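Local structure of glycosyl transferase family 8 (Streptococcus pneumoniae, 5GVV) at residues F141-L146 with G176-L181. The protein transfers galactose from UDP-galactose to the terminal glucose of the already glycosylated serine-rich repeat protein PsrP, the third step of its O-glycosylation. Numbering follows the deposited sequence.
Sequences FNAGVL and GDQSIL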
loop_
_atom_site.group_PDB
_atom_site.type_symbol
_atom_site.label_atom_id
_atom_site.label_comp_id
_atom_site.label_asym_id
_atom_site.label_seq_id
_atom_site.Cartn_x
_atom_site.Cartn_y
_atom_site.Cartn_z
ATOM N N PHE A 141 2.018 -30.998 4.028
ATOM C CA PHE A 141 1.363 -29.873 4.682
ATOM C C PHE A 141 1.522 -28.556 3.923
ATOM O O PHE A 141 2.459 -28.389 3.135
ATOM C CB PHE A 141 1.893 -29.715 6.109
ATOM C CG PHE A 141 3.389 -29.573 6.196
ATOM C CD1 PHE A 141 3.996 -28.335 6.031
ATOM C CD2 PHE A 141 4.187 -30.674 6.476
ATOM C CE1 PHE A 141 5.372 -28.198 6.120
ATOM C CE2 PHE A 141 5.566 -30.546 6.569
ATOM C CZ PHE A 141 6.160 -29.304 6.388
ATOM N N ASN A 142 0.609 -27.621 4.170
ATOM C CA ASN A 142 0.768 -26.271 3.638
ATOM C C ASN A 142 1.690 -25.463 4.547
ATOM O O ASN A 142 1.559 -25.512 5.769
ATOM C CB ASN A 142 -0.580 -25.571 3.487
ATOM C CG ASN A 142 -0.443 -24.157 2.953
ATOM O OD1 ASN A 142 -0.211 -23.217 3.711
ATOM N ND2 ASN A 142 -0.584 -24.001 1.642
ATOM N N ALA A 143 2.612 -24.713 3.953
ATOM C CA ALA A 143 3.673 -24.055 4.712
ATOM C C ALA A 143 3.310 -22.656 5.198
ATOM O O ALA A 143 4.120 -21.997 5.858
ATOM C CB ALA A 143 4.940 -23.999 3.880
ATOM N N GLY A 144 2.103 -22.205 4.868
ATOM C CA GLY A 144 1.692 -20.841 5.165
ATOM C C GLY A 144 1.366 -20.574 6.624
ATOM O O GLY A 144 1.269 -19.416 7.045
ATOM N N VAL A 145 1.169 -21.638 7.397
ATOM C CA VAL A 145 0.928 -21.499 8.831
ATOM C C VAL A 145 1.739 -22.560 9.559
ATOM O O VAL A 145 1.434 -23.753 9.472
ATOM C CB VAL A 145 -0.560 -21.688 9.195
ATOM C CG1 VAL A 145 -0.745 -21.633 10.715
ATOM C CG2 VAL A 145 -1.430 -20.647 8.507
ATOM N N LEU A 146 2.779 -22.134 10.266
ATOM C CA LEU A 146 3.664 -23.081 10.928
ATOM C C LEU A 146 3.837 -22.739 12.396
ATOM O O LEU A 146 4.373 -21.677 12.734
ATOM C CB LEU A 146 5.030 -23.113 10.238
ATOM C CG LEU A 146 5.024 -23.558 8.778
ATOM C CD1 LEU A 146 6.400 -23.427 8.165
ATOM C CD2 LEU A 146 4.542 -24.989 8.673
ATOM N N GLY A 176 8.263 -25.102 -4.596
ATOM C CA GLY A 176 9.340 -24.346 -3.972
ATOM C C GLY A 176 9.677 -24.659 -2.525
ATOM O O GLY A 176 9.890 -25.819 -2.163
ATOM N N ASP A 177 9.730 -23.609 -1.706
ATOM C CA ASP A 177 10.062 -23.714 -0.285
ATOM C C ASP A 177 9.197 -24.737 0.443
ATOM O O ASP A 177 9.662 -25.421 1.360
ATOM C CB ASP A 177 9.894 -22.349 0.385
ATOM C CG ASP A 177 8.479 -21.801 0.249
ATOM O OD1 ASP A 177 8.047 -21.532 -0.891
ATOM O OD2 ASP A 177 7.802 -21.635 1.286
ATOM N N GLN A 178 7.934 -24.825 0.032
ATOM C CA GLN A 178 6.992 -25.748 0.642
ATOM C C GLN A 178 7.400 -27.187 0.353
ATOM O O GLN A 178 7.415 -28.027 1.257
ATOM C CB GLN A 178 5.577 -25.475 0.131
ATOM C CG GLN A 178 4.510 -26.363 0.755
ATOM C CD GLN A 178 3.110 -25.865 0.477
ATOM O OE1 GLN A 178 2.763 -24.736 0.823
ATOM N NE2 GLN A 178 2.294 -26.704 -0.149
ATOM N N SER A 179 7.732 -27.467 -0.905
ATOM C CA SER A 179 8.241 -28.783 -1.293
ATOM C C SER A 179 9.503 -29.138 -0.512
ATOM O O SER A 179 9.716 -30.298 -0.149
ATOM C CB SER A 179 8.536 -28.830 -2.795
ATOM O OG SER A 179 7.349 -28.804 -3.564
ATOM N N ILE A 180 10.338 -28.134 -0.256
ATOM C CA ILE A 180 11.574 -28.331 0.493
ATOM C C ILE A 180 11.282 -28.677 1.953
ATOM O O ILE A 180 11.890 -29.588 2.522
ATOM C CB ILE A 180 12.470 -27.074 0.446
ATOM C CG1 ILE A 180 12.807 -26.697 -1.002
ATOM C CG2 ILE A 180 13.733 -27.289 1.262
ATOM C CD1 ILE A 180 13.414 -27.830 -1.812
ATOM N N LEU A 181 10.352 -27.937 2.555
ATOM C CA LEU A 181 9.973 -28.149 3.951
ATOM C C LEU A 181 9.385 -29.545 4.190
ATOM O O LEU A 181 9.682 -30.192 5.198
ATOM C CB LEU A 181 8.980 -27.072 4.398
ATOM C CG LEU A 181 9.566 -25.691 4.687
ATOM C CD1 LEU A 181 8.504 -24.615 4.573
ATOM C CD2 LEU A 181 10.189 -25.666 6.066
HETATM O O HOH W 1 -0.759 -26.004 -0.726
HETATM O O HOH W 2 1.068 -22.100 0.463
#
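With CG of Gln178 turned opposite its backbone N (chi1 -178°) and the chain extended beyond, the amide of this helix residue reaches the backbone of Ala143, whose N-H points almost straight at OE1 (N to OE1 3.1 Å, 167° at the hydrogen). The donor stands well above the plane of the Gln178 amide, not on a lone pair of OE1. The CB bond of Asn142 leaves away from the helix, yet its amide stands beside that of Gln178, ND2 3.5 Å from OE1, and two waters link the two groups. One accepts from Asn142 ND2 and from Gln178 NE2; the oxygen of the other accepts from Asn142 ND2 at 2.8 Å and donates to OE1 of Gln178. The two amide planes stand 69° apart. OE1 of Gln178 thus has two donors, and Asn142 OD1 has two as well: Gly144 N (2.8 Å), closing an Asx turn, and the side chain of Asn197. Beside this polar patch the contact is apolar. CB of Ala143 meets CD1 of Leu181 at 3.7 Å, Leu146 CD1 reaches the same methyl more loosely, and CZ of Phe141 lies 4.1 Å from CB of Leu181. Asp177 forms a salt bridge with Arg90 of the UDP pocket. The side chain of Asn142 comes close to that of His227, a manganese ligand. The arrangement joins helix 176-185 to the Asx turn at Asn142 and to strand 145-149, an inner strand of the mixed sheet, beside the nucleotide and manganese site of a GT-A glycosyltransferase with its DxD aspartates, Asp106 and Asp108.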